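Local coordinates for protein interferon-inducible and double-stranded-dependent eIF-2kinase (PDB 4KMF) that binds Z-DNA through this Zalpha domain, part of a PKR-like kinase that probably phosphorylates the translation initiation factor eIF2alpha, at residues A[11-14]-A[19-22]. Residues are numbered along the deposited sequence; the frame is centred on the assembly and turned at random.
Sequences IDFL and KSIA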
loop_
_atom_site.group_PDB
_atom_site.type_symbol
_atom_site.label_atom_id
_atom_site.label_comp_id
_atom_site.label_asym_id
_atom_site.label_seq_id
_atom_site.Cartn_x
_atom_site.Cartn_y
_atom_site.Cartn_z
ATOM N N ILE A 11 -9.794 -15.886 12.830
ATOM C CA ILE A 11 -9.637 -16.286 14.240
ATOM C C ILE A 11 -9.571 -17.814 14.405
ATOM O O ILE A 11 -8.714 -18.329 15.139
ATOM C CB ILE A 11 -10.750 -15.674 15.151
ATOM C CG1 ILE A 11 -10.670 -14.140 15.131
ATOM C CG2 ILE A 11 -10.698 -16.218 16.587
ATOM C CD1 ILE A 11 -9.374 -13.547 15.680
ATOM N N ASP A 12 -10.454 -18.529 13.709
ATOM C CA ASP A 12 -10.459 -19.997 13.767
ATOM C C ASP A 12 -9.136 -20.557 13.255
ATOM O O ASP A 12 -8.580 -21.509 13.836
ATOM C CB ASP A 12 -11.624 -20.570 12.940
ATOM C CG ASP A 12 -12.996 -20.267 13.540
ATOM O OD1 ASP A 12 -13.110 -19.889 14.732
ATOM O OD2 ASP A 12 -13.995 -20.434 12.801
ATOM N N PHE A 13 -8.637 -19.971 12.162
ATOM C CA PHE A 13 -7.349 -20.352 11.626
ATOM C C PHE A 13 -6.219 -20.203 12.664
ATOM O O PHE A 13 -5.361 -21.111 12.821
ATOM C CB PHE A 13 -7.022 -19.579 10.345
ATOM C CG PHE A 13 -5.712 -19.988 9.755
ATOM C CD1 PHE A 13 -4.531 -19.287 10.060
ATOM C CD2 PHE A 13 -5.625 -21.140 8.959
ATOM C CE1 PHE A 13 -3.294 -19.735 9.570
ATOM C CE2 PHE A 13 -4.392 -21.551 8.438
ATOM C CZ PHE A 13 -3.239 -20.850 8.737
ATOM N N LEU A 14 -6.176 -19.054 13.342
ATOM C CA LEU A 14 -5.144 -18.861 14.366
ATOM C C LEU A 14 -5.328 -19.781 15.560
ATOM O O LEU A 14 -4.339 -20.236 16.120
ATOM C CB LEU A 14 -5.027 -17.401 14.798
ATOM C CG LEU A 14 -4.625 -16.461 13.662
ATOM C CD1 LEU A 14 -4.875 -15.017 14.056
ATOM C CD2 LEU A 14 -3.159 -16.660 13.235
ATOM N N LYS A 19 0.470 -19.144 15.971
ATOM C CA LYS A 19 0.894 -17.849 15.459
ATOM C C LYS A 19 1.377 -17.941 14.010
ATOM O O LYS A 19 2.040 -18.893 13.628
ATOM C CB LYS A 19 1.907 -17.210 16.408
ATOM C CG LYS A 19 3.255 -17.886 16.467
ATOM C CD LYS A 19 4.060 -17.381 17.681
ATOM C CE LYS A 19 5.150 -18.365 18.048
ATOM N NZ LYS A 19 5.943 -18.704 16.836
ATOM N N SER A 20 0.976 -16.983 13.180
ATOM C CA SER A 20 1.129 -17.107 11.733
ATOM C C SER A 20 1.407 -15.748 11.108
ATOM O O SER A 20 0.947 -14.741 11.620
ATOM C CB SER A 20 -0.144 -17.703 11.107
ATOM O OG SER A 20 -0.434 -19.001 11.652
ATOM N N ILE A 21 2.168 -15.719 10.019
ATOM C CA ILE A 21 2.309 -14.481 9.259
ATOM C C ILE A 21 1.125 -14.343 8.295
ATOM O O ILE A 21 0.444 -15.332 8.001
ATOM C CB ILE A 21 3.681 -14.393 8.534
ATOM C CG1 ILE A 21 3.797 -15.479 7.451
ATOM C CG2 ILE A 21 4.795 -14.521 9.569
ATOM C CD1 ILE A 21 4.891 -15.205 6.384
ATOM N N ALA A 22 0.858 -13.122 7.822
ATOM C CA ALA A 22 -0.277 -12.859 6.940
ATOM C C ALA A 22 -0.283 -13.732 5.689
ATOM O O ALA A 22 -1.334 -14.165 5.253
ATOM C CB ALA A 22 -0.319 -11.387 6.530
#
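Ser20 faces the side chains of Phe13 and Leu14 across the turn that follows the first helix of a winged helix-turn-helix domain, the Zalpha fold. The contact illustrates how a small polar residue can sit among hydrophobic side chains when its hydroxyl is satisfied locally. Beyond the end of helix 2-17 the chain turns, and the short strand 20-21 passes across in front of Phe13 and Leu14, pairing with strand 58-61 through backbone hydrogen bonds between Ser20 and Trp59. The CB of Ser20 points at the helix, whereas those of Lys19 and Ile21, before and after it, point away.

Two neighbouring helical side chains reach this one serine by different routes. Phe13 holds CG anti to its own backbone nitrogen (chi1 -178°), which carries the ring out from the helix until CE1 lies 3.6 Å from Ser20 OG. The hydroxyl meets the ring obliquely. Leu14 instead places CG anti to its carbonyl carbon (chi1 -62°), and just one of its methyls, CD2, does the touching, 3.8 Å from Ser20 CB. The side chain of Phe13 also touches Ile25, Glu28 and Ile29 of helix 22-29, and that of Leu14 touches Val49 of strand 49-51, so the two residues that receive Ser20 also join helix 2-17 to helix 22-29 and to strand 49-51. Buried beside these carbons, Ser20 OG hydrogen-bonds to Gly18 O, while its contact with Leu14 CD2, at 3.9 Å, is purely van der Waals.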